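Local coordinates for DUF5618 domain-containing protein (Dyadobacter fermentans, PDB 3MFN) that is of unknown function but folds as a small, mostly helical protein of the DUF5618 family, with two copies in its assembly, at residues Q32-K46 against F139-L153. Sequence-based numbering, arbitrary orientation. Where two conformers were deposited one is given.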
loop_
_atom_site.group_PDB
_atom_site.type_symbol
_atom_site.label_atom_id
_atom_site.label_comp_id
_atom_site.label_asym_id
_atom_site.label_seq_id
_atom_site.Cartn_x
_atom_site.Cartn_y
_atom_site.Cartn_z
ATOM N N GLN A 32 -24.645 10.538 16.561
ATOM C CA GLN A 32 -23.987 10.134 15.285
ATOM C C GLN A 32 -23.196 11.262 14.569
ATOM O O GLN A 32 -22.867 11.159 13.380
ATOM C CB GLN A 32 -24.987 9.399 14.378
ATOM C CG GLN A 32 -24.600 9.269 12.904
ATOM C CD GLN A 32 -25.111 10.433 12.066
ATOM O OE1 GLN A 32 -26.095 11.082 12.424
ATOM N NE2 GLN A 32 -24.438 10.704 10.952
ATOM N N GLU A 33 -22.870 12.310 15.323
ATOM C CA GLU A 33 -21.726 13.159 15.025
ATOM C C GLU A 33 -20.387 12.429 15.405
ATOM O O GLU A 33 -19.296 13.042 15.466
ATOM C CB GLU A 33 -21.824 14.398 15.839
ATOM C CG GLU A 33 -21.813 14.145 17.323
ATOM C CD GLU A 33 -22.878 14.988 18.004
ATOM O OE1 GLU A 33 -23.964 14.441 18.394
ATOM O OE2 GLU A 33 -22.625 16.214 18.069
ATOM N N ALA A 34 -20.503 11.148 15.735
ATOM C CA ALA A 34 -19.422 10.195 15.535
ATOM C C ALA A 34 -18.855 10.315 14.114
ATOM O O ALA A 34 -17.647 10.281 13.933
ATOM C CB ALA A 34 -19.928 8.781 15.763
ATOM N N VAL A 35 -19.722 10.437 13.108
ATOM C CA VAL A 35 -19.276 10.608 11.711
ATOM C C VAL A 35 -18.441 11.890 11.504
ATOM O O VAL A 35 -17.399 11.895 10.811
ATOM C CB VAL A 35 -20.500 10.593 10.770
ATOM C CG1 VAL A 35 -20.173 11.133 9.414
ATOM C CG2 VAL A 35 -21.033 9.187 10.649
ATOM N N ILE A 36 -18.875 12.979 12.138
ATOM C CA ILE A 36 -18.155 14.238 12.041
ATOM C C ILE A 36 -16.776 14.153 12.670
ATOM O O ILE A 36 -15.786 14.612 12.093
ATOM C CB ILE A 36 -18.970 15.331 12.671
ATOM C CG1 ILE A 36 -20.093 15.713 11.682
ATOM C CG2 ILE A 36 -18.109 16.557 13.050
ATOM C CD1 ILE A 36 -21.166 14.630 11.430
ATOM N N GLU A 37 -16.714 13.583 13.857
ATOM C CA GLU A 37 -15.453 13.429 14.560
ATOM C C GLU A 37 -14.450 12.529 13.732
ATOM O O GLU A 37 -13.279 12.893 13.614
ATOM C CB GLU A 37 -15.718 12.931 15.986
ATOM C CG GLU A 37 -14.509 12.493 16.809
ATOM C CD GLU A 37 -13.739 13.663 17.464
ATOM O OE1 GLU A 37 -13.878 14.815 17.017
ATOM O OE2 GLU A 37 -12.971 13.402 18.417
ATOM N N ALA A 38 -14.947 11.451 13.106
ATOM C CA ALA A 38 -14.175 10.620 12.192
ATOM C C ALA A 38 -13.543 11.440 11.087
ATOM O O ALA A 38 -12.343 11.287 10.799
ATOM C CB ALA A 38 -15.034 9.499 11.610
ATOM N N LYS A 39 -14.319 12.348 10.504
ATOM C CA LYS A 39 -13.837 13.202 9.435
ATOM C C LYS A 39 -12.845 14.242 9.986
ATOM O O LYS A 39 -11.960 14.633 9.245
ATOM C CB LYS A 39 -14.966 13.934 8.714
ATOM C CG LYS A 39 -15.910 13.013 8.012
ATOM C CD LYS A 39 -17.072 13.751 7.456
ATOM C CE LYS A 39 -18.086 12.799 6.820
ATOM N NZ LYS A 39 -19.268 13.544 6.402
ATOM N N ARG A 40 -13.000 14.662 11.254
ATOM C CA ARG A 40 -12.015 15.535 11.851
ATOM C C ARG A 40 -10.656 14.830 11.942
ATOM O O ARG A 40 -9.644 15.447 11.688
ATOM C CB ARG A 40 -12.491 16.089 13.191
ATOM C CG ARG A 40 -13.723 17.043 13.069
ATOM C CD ARG A 40 -13.507 18.131 12.010
ATOM N NE ARG A 40 -12.276 18.895 12.257
ATOM C CZ ARG A 40 -12.222 20.110 12.798
ATOM N NH1 ARG A 40 -11.032 20.668 12.996
ATOM N NH2 ARG A 40 -13.338 20.763 13.145
ATOM N N TYR A 41 -10.644 13.538 12.265
ATOM C CA TYR A 41 -9.395 12.760 12.334
ATOM C C TYR A 41 -8.774 12.691 10.936
ATOM O O TYR A 41 -7.562 12.884 10.762
ATOM C CB TYR A 41 -9.625 11.331 12.838
ATOM C CG TYR A 41 -9.745 11.096 14.319
ATOM C CD1 TYR A 41 -8.816 10.334 14.982
ATOM C CD2 TYR A 41 -10.838 11.559 15.056
ATOM C CE1 TYR A 41 -8.916 10.055 16.315
ATOM C CE2 TYR A 41 -10.965 11.276 16.477
ATOM C CZ TYR A 41 -9.978 10.521 17.075
ATOM O OH TYR A 41 -9.986 10.160 18.391
ATOM N N LEU A 42 -9.592 12.371 9.945
ATOM C CA LEU A 42 -9.095 12.265 8.570
ATOM C C LEU A 42 -8.505 13.553 8.054
ATOM O O LEU A 42 -7.418 13.550 7.469
ATOM C CB LEU A 42 -10.190 11.763 7.639
ATOM C CG LEU A 42 -9.834 11.335 6.224
ATOM C CD1 LEU A 42 -8.677 10.300 6.162
ATOM C CD2 LEU A 42 -11.114 10.764 5.511
ATOM N N ASN A 43 -9.204 14.659 8.260
ATOM C CA ASN A 43 -8.706 15.949 7.816
ATOM C C ASN A 43 -7.540 16.441 8.595
ATOM O O ASN A 43 -6.606 17.079 8.017
ATOM C CB ASN A 43 -9.840 16.982 7.789
ATOM C CG ASN A 43 -10.853 16.655 6.666
ATOM O OD1 ASN A 43 -10.433 16.252 5.560
ATOM N ND2 ASN A 43 -12.145 16.785 6.943
ATOM N N ASN A 44 -7.515 16.123 9.887
ATOM C CA ASN A 44 -6.307 16.417 10.663
ATOM C C ASN A 44 -5.136 15.703 10.058
ATOM O O ASN A 44 -4.083 16.270 9.921
ATOM C CB ASN A 44 -6.423 15.991 12.140
ATOM C CG ASN A 44 -7.192 16.973 12.999
ATOM O OD1 ASN A 44 -7.254 16.780 14.201
ATOM N ND2 ASN A 44 -7.757 18.009 12.422
ATOM N N ALA A 45 -5.321 14.422 9.732
ATOM C CA ALA A 45 -4.298 13.623 9.095
ATOM C C ALA A 45 -3.794 14.239 7.781
ATOM O O ALA A 45 -2.592 14.276 7.515
ATOM C CB ALA A 45 -4.777 12.163 8.849
ATOM N N LYS A 46 -4.700 14.731 6.948
ATOM C CA LYS A 46 -4.269 15.395 5.696
ATOM C C LYS A 46 -3.496 16.675 6.015
ATOM O O LYS A 46 -2.488 16.987 5.359
ATOM C CB LYS A 46 -5.493 15.709 4.851
ATOM C CG LYS A 46 -6.192 14.451 4.328
ATOM C CD LYS A 46 -7.453 14.833 3.532
ATOM C CE LYS A 46 -8.054 13.572 2.836
ATOM N NZ LYS A 46 -9.444 13.857 2.308
ATOM N N PHE A 139 -6.722 7.398 1.664
ATOM C CA PHE A 139 -7.675 8.362 2.209
ATOM C C PHE A 139 -9.030 8.347 1.537
ATOM O O PHE A 139 -10.020 8.491 2.235
ATOM C CB PHE A 139 -7.097 9.776 2.162
ATOM C CG PHE A 139 -5.980 10.014 3.123
ATOM C CD1 PHE A 139 -5.673 9.124 4.125
ATOM C CD2 PHE A 139 -5.254 11.161 3.055
ATOM C CE1 PHE A 139 -4.676 9.416 5.059
ATOM C CE2 PHE A 139 -4.256 11.446 4.003
ATOM C CZ PHE A 139 -4.013 10.602 5.011
ATOM N N GLN A 140 -9.110 8.124 0.217
ATOM C CA GLN A 140 -10.408 7.944 -0.451
ATOM C C GLN A 140 -11.126 6.717 0.095
ATOM O O GLN A 140 -12.306 6.758 0.298
ATOM C CB GLN A 140 -10.287 7.812 -1.992
ATOM C CG GLN A 140 -9.906 9.139 -2.743
ATOM C CD GLN A 140 -9.136 8.919 -4.058
ATOM O OE1 GLN A 140 -8.267 9.723 -4.424
ATOM N NE2 GLN A 140 -9.459 7.858 -4.766
ATOM N N ARG A 141 -10.392 5.621 0.328
ATOM C CA ARG A 141 -10.994 4.366 0.852
ATOM C C ARG A 141 -11.569 4.607 2.258
ATOM O O ARG A 141 -12.681 4.173 2.565
ATOM C CB ARG A 141 -9.991 3.232 0.909
ATOM C CG ARG A 141 -9.340 2.904 -0.411
ATOM C CD ARG A 141 -10.252 2.235 -1.374
ATOM N NE ARG A 141 -9.500 1.968 -2.594
ATOM C CZ ARG A 141 -9.504 2.758 -3.666
ATOM N NH1 ARG A 141 -10.181 3.904 -3.673
ATOM N NH2 ARG A 141 -8.794 2.426 -4.724
ATOM N N ALA A 142 -10.834 5.359 3.059
ATOM C CA ALA A 142 -11.222 5.772 4.413
ATOM C C ALA A 142 -12.506 6.605 4.380
ATOM O O ALA A 142 -13.395 6.334 5.144
ATOM C CB ALA A 142 -10.133 6.564 5.048
ATOM N N GLU A 143 -12.628 7.600 3.493
ATOM C CA GLU A 143 -13.862 8.363 3.400
ATOM C C GLU A 143 -15.025 7.485 2.931
ATOM O O GLU A 143 -16.157 7.689 3.317
ATOM C CB GLU A 143 -13.695 9.574 2.469
ATOM C CG GLU A 143 -14.921 10.463 2.385
ATOM C CD GLU A 143 -15.048 11.451 3.572
ATOM O OE1 GLU A 143 -14.126 11.536 4.422
ATOM O OE2 GLU A 143 -16.055 12.197 3.609
ATOM N N ILE A 144 -14.733 6.480 2.102
ATOM C CA ILE A 144 -15.748 5.529 1.687
ATOM C C ILE A 144 -16.335 4.797 2.867
ATOM O O ILE A 144 -17.557 4.622 2.973
ATOM C CB ILE A 144 -15.244 4.513 0.626
ATOM C CG1 ILE A 144 -15.148 5.166 -0.757
ATOM C CG2 ILE A 144 -16.219 3.342 0.507
ATOM C CD1 ILE A 144 -14.395 4.259 -1.825
ATOM N N ILE A 145 -15.475 4.388 3.775
ATOM C CA ILE A 145 -15.921 3.653 4.953
ATOM C C ILE A 145 -16.697 4.571 5.889
ATOM O O ILE A 145 -17.707 4.180 6.466
ATOM C CB ILE A 145 -14.736 3.040 5.769
ATOM C CG1 ILE A 145 -13.977 1.995 4.951
ATOM C CG2 ILE A 145 -15.278 2.412 7.048
ATOM C CD1 ILE A 145 -14.873 0.807 4.480
ATOM N N ILE A 146 -16.234 5.804 6.055
ATOM C CA ILE A 146 -16.951 6.716 6.958
ATOM C C ILE A 146 -18.332 7.035 6.381
ATOM O O ILE A 146 -19.305 7.072 7.128
ATOM C CB ILE A 146 -16.163 7.976 7.251
ATOM C CG1 ILE A 146 -14.907 7.599 8.040
ATOM C CG2 ILE A 146 -17.095 8.963 7.986
ATOM C CD1 ILE A 146 -13.798 8.625 8.154
ATOM N N ASP A 147 -18.432 7.226 5.070
ATOM C CA ASP A 147 -19.724 7.513 4.451
ATOM C C ASP A 147 -20.637 6.309 4.549
ATOM O O ASP A 147 -21.839 6.456 4.741
ATOM C CB ASP A 147 -19.586 7.859 2.968
ATOM C CG ASP A 147 -18.886 9.180 2.717
ATOM O OD1 ASP A 147 -18.621 10.001 3.657
ATOM O OD2 ASP A 147 -18.585 9.399 1.522
ATOM N N TRP A 148 -20.081 5.110 4.419
ATOM C CA TRP A 148 -20.896 3.905 4.559
ATOM C C TRP A 148 -21.561 3.867 5.952
ATOM O O TRP A 148 -22.772 3.613 6.085
ATOM C CB TRP A 148 -20.020 2.666 4.331
ATOM C CG TRP A 148 -20.731 1.383 4.520
ATOM C CD1 TRP A 148 -21.479 0.716 3.593
ATOM C CD2 TRP A 148 -20.742 0.566 5.700
ATOM N NE1 TRP A 148 -21.942 -0.476 4.122
ATOM C CE2 TRP A 148 -21.500 -0.589 5.408
ATOM C CE3 TRP A 148 -20.137 0.670 6.964
ATOM C CZ2 TRP A 148 -21.731 -1.595 6.347
ATOM C CZ3 TRP A 148 -20.365 -0.348 7.904
ATOM C CH2 TRP A 148 -21.165 -1.462 7.582
ATOM N N VAL A 149 -20.781 4.137 6.987
ATOM C CA VAL A 149 -21.295 4.257 8.360
ATOM C C VAL A 149 -22.385 5.310 8.473
ATOM O O VAL A 149 -23.505 5.000 8.901
ATOM C CB VAL A 149 -20.161 4.558 9.368
ATOM C CG1 VAL A 149 -20.712 4.953 10.723
ATOM C CG2 VAL A 149 -19.216 3.312 9.496
ATOM N N GLU A 150 -22.091 6.547 8.055
ATOM C CA GLU A 150 -23.083 7.625 8.103
ATOM C C GLU A 150 -24.398 7.129 7.494
ATOM O O GLU A 150 -25.470 7.258 8.073
ATOM C CB GLU A 150 -22.603 8.862 7.329
ATOM C CG GLU A 150 -23.587 10.062 7.451
ATOM C CD GLU A 150 -23.218 11.296 6.618
ATOM O OE1 GLU A 150 -22.591 11.131 5.569
ATOM O OE2 GLU A 150 -23.612 12.436 7.005
ATOM N N ARG A 151 -24.264 6.544 6.318
ATOM C CA ARG A 151 -25.364 6.135 5.501
ATOM C C ARG A 151 -26.131 4.920 6.021
ATOM O O ARG A 151 -27.287 4.760 5.650
ATOM C CB ARG A 151 -24.802 5.836 4.131
ATOM C CG ARG A 151 -25.810 5.554 3.077
ATOM C CD ARG A 151 -25.085 5.521 1.742
ATOM N NE ARG A 151 -24.543 4.188 1.499
ATOM C CZ ARG A 151 -23.274 3.887 1.226
ATOM N NH1 ARG A 151 -22.970 2.608 1.010
ATOM N NH2 ARG A 151 -22.329 4.825 1.134
ATOM N N ARG A 152 -25.510 4.071 6.849
ATOM C CA ARG A 152 -26.210 2.968 7.516
ATOM C C ARG A 152 -26.981 3.490 8.725
ATOM O O ARG A 152 -28.154 3.160 8.923
ATOM C CB ARG A 152 -25.235 1.867 7.960
ATOM C CG ARG A 152 -24.508 1.173 6.805
ATOM C CD ARG A 152 -25.423 0.253 5.995
ATOM N NE ARG A 152 -25.458 -1.070 6.589
ATOM C CZ ARG A 152 -26.038 -2.139 6.057
ATOM N NH1 ARG A 152 -26.682 -2.087 4.892
ATOM N NH2 ARG A 152 -25.975 -3.274 6.723
ATOM N N LEU A 153 -26.320 4.332 9.515
ATOM C CA LEU A 153 -26.896 4.892 10.741
ATOM C C LEU A 153 -28.155 5.743 10.524
ATOM O O LEU A 153 -28.976 5.876 11.438
ATOM C CB LEU A 153 -25.862 5.728 11.482
ATOM C CG LEU A 153 -24.624 5.014 12.047
ATOM C CD1 LEU A 153 -23.548 6.034 12.399
ATOM C CD2 LEU A 153 -24.983 4.159 13.260
#
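Lys-39 NZ lies among three carboxylates of the facing helix, those of Asp-147, Glu-150 and, in one of its two conformers, Glu-143, yet bonds to none of them: the nearest, Glu-150 OE1, is 4.2 Å away, beyond salt-bridge range. Any attraction is probably diffuse, without a direct ion pair, along one flank of an antiparallel helix pair, in which segments 34-46 and 139-153, from the first and last helices of this helical bundle, run at 172° with a closest axis approach of 10.0 Å. No hydrogen bond crosses the interface, so side-chain packing holds it, and four knobs-into-holes placements document this. Ile-146 is the knob set among Val-35, Ala-38, Lys-39 and Leu-42; with CG1 anti to its carbonyl carbon (chi1 -66°), it sends CD1 to Ala-38 CB at 3.8 Å, while CG2 meets Val-35 CG1. Val-35 answers as a knob, its CG2 resting 3.6 Å from Glu-150 CA. Helix 63-85 packs nearby, its Ala-73 touching Phe-139 and its Tyr-84 touching Leu-153. Toward the Phe-139 end, Leu-42 fits among Phe-139, Ala-142, Glu-143 and Ile-146, and its CD1 makes an off-centre CH-pi contact, 4.3 Å from the Phe-139 ring centroid and 28° off the ring normal. The extended Lys-46 chain runs beside the same ring, placing CG 3.6 Å from Phe-139 CE2.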